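Long-range contact in FprA (Mycobacterium tuberculosis, PDB 1LQT), which uses FAD to pass electrons between NADP(H) and ferredoxin and may supply electrons to P450 systems: residues A163-R175 and L183-V195. Sequence-based numbering, arbitrary orientation.
Sequences ARILLTDPDVLAR and LESLRPRGIQEVV
Arg189 lays its guanidinium over Asp169 and Pro170, one face meeting Asp169 OD1 and Pro170 CD, both toward its rim. The carboxylate stacks on the guanidinium with an 11° tilt between their planes; Asp169 OD1, 3.6 Å from Arg189 NH1, lies over the group and not in line with an N-H, so this long salt bridge is purely electrostatic. A bend at chi3 (93°) brings the guanidinium against the CD corner of the proline ring, where Arg189 NE comes 3.6 Å from Pro170 CD. The same OD1 caps the short helix 170-173, accepting from Asp171 N at 2.9 Å.

Further along, Asp171 OD1 lies at the edge of the Arg187 guanidinium, a long salt bridge of 4.0 Å to Arg187 NH1, and one water bridges the pair tightly, accepting from NH1 and donating to OD1. Leu183 CD1 lies over a face of this group.

Helix 157-167 belongs to the Rossmann-type strand-turn-helix that begins with strand 149-153, and a beta-alpha-beta crossover leads on, through helices 170-173 and 180-186, to the parallel neighbour 193-197; residues 163-167 and 193-195 run nearly antiparallel (169°). Val194 CG2 packs against both Leu166 and Leu167, reaching Leu167 CD1 at 3.6 Å. Beside it, Leu166 CD2 and Ile191 CD1 meet at 3.5 Å, both side chains also touching Ala150 on strand 149-153. A water donates to both Leu166 O and Ile191 O, joining the helix's last turn to the residues leading into the strand.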
loop_
_atom_site.group_PDB
_atom_site.type_symbol
_atom_site.label_atom_id
_atom_site.label_comp_id
_atom_site.label_asym_id
_atom_site.label_seq_id
_atom_site.Cartn_x
_atom_site.Cartn_y
_atom_site.Cartn_z
ATOM N N ALA A 163 2.230 1.812 14.317
ATOM C CA ALA A 163 2.645 1.891 15.708
ATOM C C ALA A 163 4.077 2.435 15.816
ATOM O O ALA A 163 4.376 3.241 16.681
ATOM C CB ALA A 163 2.535 0.540 16.336
ATOM N N ARG A 164 4.959 1.990 14.927
ATOM C CA ARG A 164 6.335 2.504 14.918
ATOM C C ARG A 164 6.380 3.990 14.685
ATOM O O ARG A 164 7.121 4.705 15.347
ATOM C CB ARG A 164 7.199 1.861 13.854
ATOM C CG ARG A 164 7.612 0.458 14.096
ATOM C CD ARG A 164 8.929 0.024 13.347
ATOM N NE ARG A 164 8.905 0.540 11.987
ATOM C CZ ARG A 164 8.065 0.106 11.046
ATOM N NH1 ARG A 164 7.349 -0.986 11.216
ATOM N NH2 ARG A 164 8.002 0.802 9.927
ATOM N N ILE A 165 5.647 4.462 13.697
ATOM C CA ILE A 165 5.703 5.887 13.419
ATOM C C ILE A 165 5.149 6.703 14.569
ATOM O O ILE A 165 5.683 7.761 14.903
ATOM C CB ILE A 165 5.033 6.186 12.068
ATOM C CG1 ILE A 165 5.799 5.477 10.918
ATOM C CG2 ILE A 165 4.892 7.653 11.869
ATOM C CD1 ILE A 165 7.245 5.734 10.830
ATOM N N LEU A 166 4.128 6.188 15.249
ATOM C CA LEU A 166 3.561 6.900 16.389
ATOM C C LEU A 166 4.479 6.976 17.601
ATOM O O LEU A 166 4.348 7.890 18.406
ATOM C CB LEU A 166 2.229 6.258 16.804
ATOM C CG LEU A 166 1.059 6.460 15.832
ATOM C CD1 LEU A 166 -0.097 5.560 16.272
ATOM C CD2 LEU A 166 0.612 7.912 15.776
ATOM N N LEU A 167 5.391 6.016 17.722
ATOM C CA LEU A 167 6.210 5.867 18.935
ATOM C C LEU A 167 7.698 6.119 18.772
ATOM O O LEU A 167 8.389 6.314 19.741
ATOM C CB LEU A 167 6.022 4.487 19.528
ATOM C CG LEU A 167 4.641 4.231 20.125
ATOM C CD1 LEU A 167 4.465 2.780 20.489
ATOM C CD2 LEU A 167 4.415 5.069 21.344
ATOM N N THR A 168 8.182 6.181 17.538
ATOM C CA THR A 168 9.608 6.373 17.325
ATOM C C THR A 168 10.026 7.778 17.733
ATOM O O THR A 168 9.309 8.753 17.554
ATOM C CB THR A 168 9.964 6.157 15.845
ATOM O OG1 THR A 168 9.767 4.778 15.491
ATOM C CG2 THR A 168 11.422 6.474 15.540
ATOM N N ASP A 169 11.190 7.874 18.335
ATOM C CA ASP A 169 11.753 9.167 18.704
ATOM C C ASP A 169 11.728 10.072 17.480
ATOM O O ASP A 169 12.281 9.712 16.443
ATOM C CB ASP A 169 13.200 8.907 19.150
ATOM C CG ASP A 169 13.963 10.144 19.546
ATOM O OD1 ASP A 169 13.460 11.279 19.424
ATOM O OD2 ASP A 169 15.111 10.038 20.026
ATOM N N PRO A 170 11.072 11.214 17.557
ATOM C CA PRO A 170 11.044 12.117 16.409
ATOM C C PRO A 170 12.426 12.544 15.911
ATOM O O PRO A 170 12.561 12.874 14.734
ATOM C CB PRO A 170 10.195 13.283 16.904
ATOM C CG PRO A 170 10.257 13.173 18.389
ATOM C CD PRO A 170 10.229 11.707 18.656
ATOM N N ASP A 171 13.431 12.550 16.780
ATOM C CA ASP A 171 14.769 12.882 16.329
ATOM C C ASP A 171 15.281 11.825 15.336
ATOM O O ASP A 171 16.130 12.136 14.496
ATOM C CB ASP A 171 15.736 12.941 17.506
ATOM C CG ASP A 171 15.539 14.127 18.373
ATOM O OD1 ASP A 171 14.933 15.137 17.954
ATOM O OD2 ASP A 171 16.006 14.149 19.534
ATOM N N VAL A 172 14.807 10.584 15.460
ATOM C CA VAL A 172 15.150 9.532 14.532
ATOM C C VAL A 172 14.323 9.744 13.240
ATOM O O VAL A 172 14.872 9.694 12.130
ATOM C CB VAL A 172 14.893 8.153 15.168
ATOM C CG1 VAL A 172 14.993 7.051 14.169
ATOM C CG2 VAL A 172 15.849 7.954 16.318
ATOM N N LEU A 173 13.024 9.993 13.374
ATOM C CA LEU A 173 12.211 10.206 12.197
ATOM C C LEU A 173 12.651 11.438 11.410
ATOM O O LEU A 173 12.458 11.483 10.192
ATOM C CB LEU A 173 10.731 10.296 12.573
ATOM C CG LEU A 173 10.130 9.033 13.184
ATOM C CD1 LEU A 173 8.697 9.299 13.540
ATOM C CD2 LEU A 173 10.253 7.840 12.250
ATOM N N ALA A 174 13.272 12.398 12.081
ATOM C CA ALA A 174 13.714 13.610 11.401
ATOM C C ALA A 174 14.799 13.362 10.375
ATOM O O ALA A 174 15.079 14.240 9.572
ATOM C CB ALA A 174 14.152 14.678 12.435
ATOM N N ARG A 175 15.426 12.189 10.384
ATOM C CA ARG A 175 16.461 11.828 9.422
ATOM C C ARG A 175 15.910 10.938 8.304
ATOM O O ARG A 175 16.676 10.405 7.513
ATOM C CB ARG A 175 17.649 11.155 10.114
ATOM C CG ARG A 175 18.275 12.009 11.202
ATOM C CD ARG A 175 18.753 13.353 10.727
ATOM N NE ARG A 175 19.374 14.091 11.829
ATOM C CZ ARG A 175 20.097 15.185 11.686
ATOM N NH1 ARG A 175 20.301 15.722 10.501
ATOM N NH2 ARG A 175 20.632 15.744 12.757
ATOM N N LEU A 183 6.170 14.968 10.755
ATOM C CA LEU A 183 7.260 15.157 11.691
ATOM C C LEU A 183 6.855 16.256 12.677
ATOM O O LEU A 183 7.064 16.127 13.894
ATOM C CB LEU A 183 8.559 15.449 10.910
ATOM C CG LEU A 183 9.835 15.642 11.700
ATOM C CD1 LEU A 183 10.176 14.393 12.470
ATOM C CD2 LEU A 183 10.908 15.973 10.690
ATOM N N GLU A 184 6.256 17.347 12.204
ATOM C CA GLU A 184 5.862 18.441 13.079
ATOM C C GLU A 184 4.865 17.970 14.138
ATOM O O GLU A 184 4.992 18.335 15.325
ATOM C CB GLU A 184 5.259 19.550 12.255
ATOM C CG GLU A 184 6.277 20.283 11.402
ATOM C CD GLU A 184 5.651 21.295 10.448
ATOM O OE1 GLU A 184 4.475 21.139 10.065
ATOM O OE2 GLU A 184 6.346 22.280 10.082
ATOM N N SER A 185 3.885 17.150 13.738
ATOM C CA SER A 185 2.896 16.638 14.679
ATOM C C SER A 185 3.436 15.618 15.660
ATOM O O SER A 185 2.870 15.447 16.741
ATOM C CB SER A 185 1.742 16.019 13.918
ATOM O OG SER A 185 1.087 17.004 13.166
ATOM N N LEU A 186 4.494 14.932 15.260
ATOM C CA LEU A 186 5.101 13.898 16.063
ATOM C C LEU A 186 6.125 14.444 17.042
ATOM O O LEU A 186 6.426 13.777 18.051
ATOM C CB LEU A 186 5.753 12.847 15.168
ATOM C CG LEU A 186 4.754 11.988 14.410
ATOM C CD1 LEU A 186 5.456 11.266 13.291
ATOM C CD2 LEU A 186 4.035 11.009 15.356
ATOM N N ARG A 187 6.652 15.650 16.801
ATOM C CA ARG A 187 7.703 16.161 17.679
ATOM C C ARG A 187 7.297 16.275 19.146
ATOM O O ARG A 187 8.138 16.026 19.999
ATOM C CB ARG A 187 8.237 17.489 17.151
ATOM C CG ARG A 187 9.180 17.295 15.953
ATOM C CD ARG A 187 10.313 18.246 15.845
ATOM N NE ARG A 187 10.951 18.240 14.530
ATOM C CZ ARG A 187 12.139 17.717 14.264
ATOM N NH1 ARG A 187 12.862 17.097 15.201
ATOM N NH2 ARG A 187 12.623 17.833 13.038
ATOM N N PRO A 188 6.081 16.696 19.469
ATOM C CA PRO A 188 5.710 16.780 20.912
ATOM C C PRO A 188 5.663 15.446 21.678
ATOM O O PRO A 188 5.572 15.466 22.919
ATOM C CB PRO A 188 4.327 17.430 20.890
ATOM C CG PRO A 188 4.276 18.153 19.578
ATOM C CD PRO A 188 5.039 17.272 18.613
ATOM N N ARG A 189 5.693 14.313 20.977
ATOM C CA ARG A 189 5.727 12.945 21.583
ATOM C C ARG A 189 4.511 12.704 22.464
ATOM O O ARG A 189 4.627 12.145 23.559
ATOM C CB ARG A 189 7.002 12.731 22.402
ATOM C CG ARG A 189 8.271 12.871 21.574
ATOM C CD ARG A 189 9.497 12.537 22.326
ATOM N NE ARG A 189 9.881 11.147 22.157
ATOM C CZ ARG A 189 11.116 10.707 22.370
ATOM N NH1 ARG A 189 12.056 11.543 22.766
ATOM N NH2 ARG A 189 11.414 9.432 22.197
ATOM N N GLY A 190 3.332 13.074 21.964
ATOM C CA GLY A 190 2.121 13.077 22.775
ATOM C C GLY A 190 1.682 11.682 23.169
ATOM O O GLY A 190 1.292 11.423 24.301
ATOM N N ILE A 191 1.787 10.785 22.222
ATOM C CA ILE A 191 1.345 9.427 22.463
ATOM C C ILE A 191 2.350 8.697 23.341
ATOM O O ILE A 191 3.533 8.642 23.046
ATOM C CB ILE A 191 1.122 8.707 21.123
ATOM C CG1 ILE A 191 -0.089 9.318 20.429
ATOM C CG2 ILE A 191 0.978 7.226 21.336
ATOM C CD1 ILE A 191 -0.158 9.014 19.024
ATOM N N GLN A 192 1.843 8.131 24.422
ATOM C CA GLN A 192 2.670 7.376 25.361
ATOM C C GLN A 192 2.471 5.877 25.219
ATOM O O GLN A 192 3.296 5.126 25.663
ATOM C CB GLN A 192 2.343 7.797 26.798
ATOM C CG GLN A 192 2.616 9.279 27.084
ATOM C CD GLN A 192 4.079 9.641 27.062
ATOM O OE1 GLN A 192 4.970 8.775 27.153
ATOM N NE2 GLN A 192 4.348 10.937 26.947
ATOM N N GLU A 193 1.353 5.462 24.632
ATOM C CA GLU A 193 1.043 4.048 24.488
ATOM C C GLU A 193 0.248 3.831 23.213
ATOM O O GLU A 193 -0.700 4.570 22.947
ATOM C CB GLU A 193 0.200 3.537 25.664
ATOM C CG GLU A 193 -0.162 2.073 25.596
ATOM C CD GLU A 193 -0.824 1.570 26.869
ATOM O OE1 GLU A 193 -0.099 1.284 27.818
ATOM O OE2 GLU A 193 -2.059 1.487 26.917
ATOM N N VAL A 194 0.651 2.828 22.448
ATOM C CA VAL A 194 -0.141 2.327 21.341
ATOM C C VAL A 194 -0.536 0.901 21.684
ATOM O O VAL A 194 0.312 0.095 22.012
ATOM C CB VAL A 194 0.647 2.318 20.012
ATOM C CG1 VAL A 194 -0.177 1.696 18.906
ATOM C CG2 VAL A 194 1.058 3.723 19.614
ATOM N N VAL A 195 -1.819 0.630 21.596
ATOM C CA VAL A 195 -2.335 -0.717 21.809
ATOM C C VAL A 195 -2.729 -1.284 20.450
ATOM O O VAL A 195 -3.558 -0.725 19.750
ATOM C CB VAL A 195 -3.545 -0.751 22.744
ATOM C CG1 VAL A 195 -3.918 -2.178 23.034
ATOM C CG2 VAL A 195 -3.221 -0.006 24.043
HETATM O O HOH W 1 5.346 9.124 21.024
HETATM O O HOH W 2 12.451 15.891 17.545
HETATM O O HOH W 3 15.647 16.570 14.912
#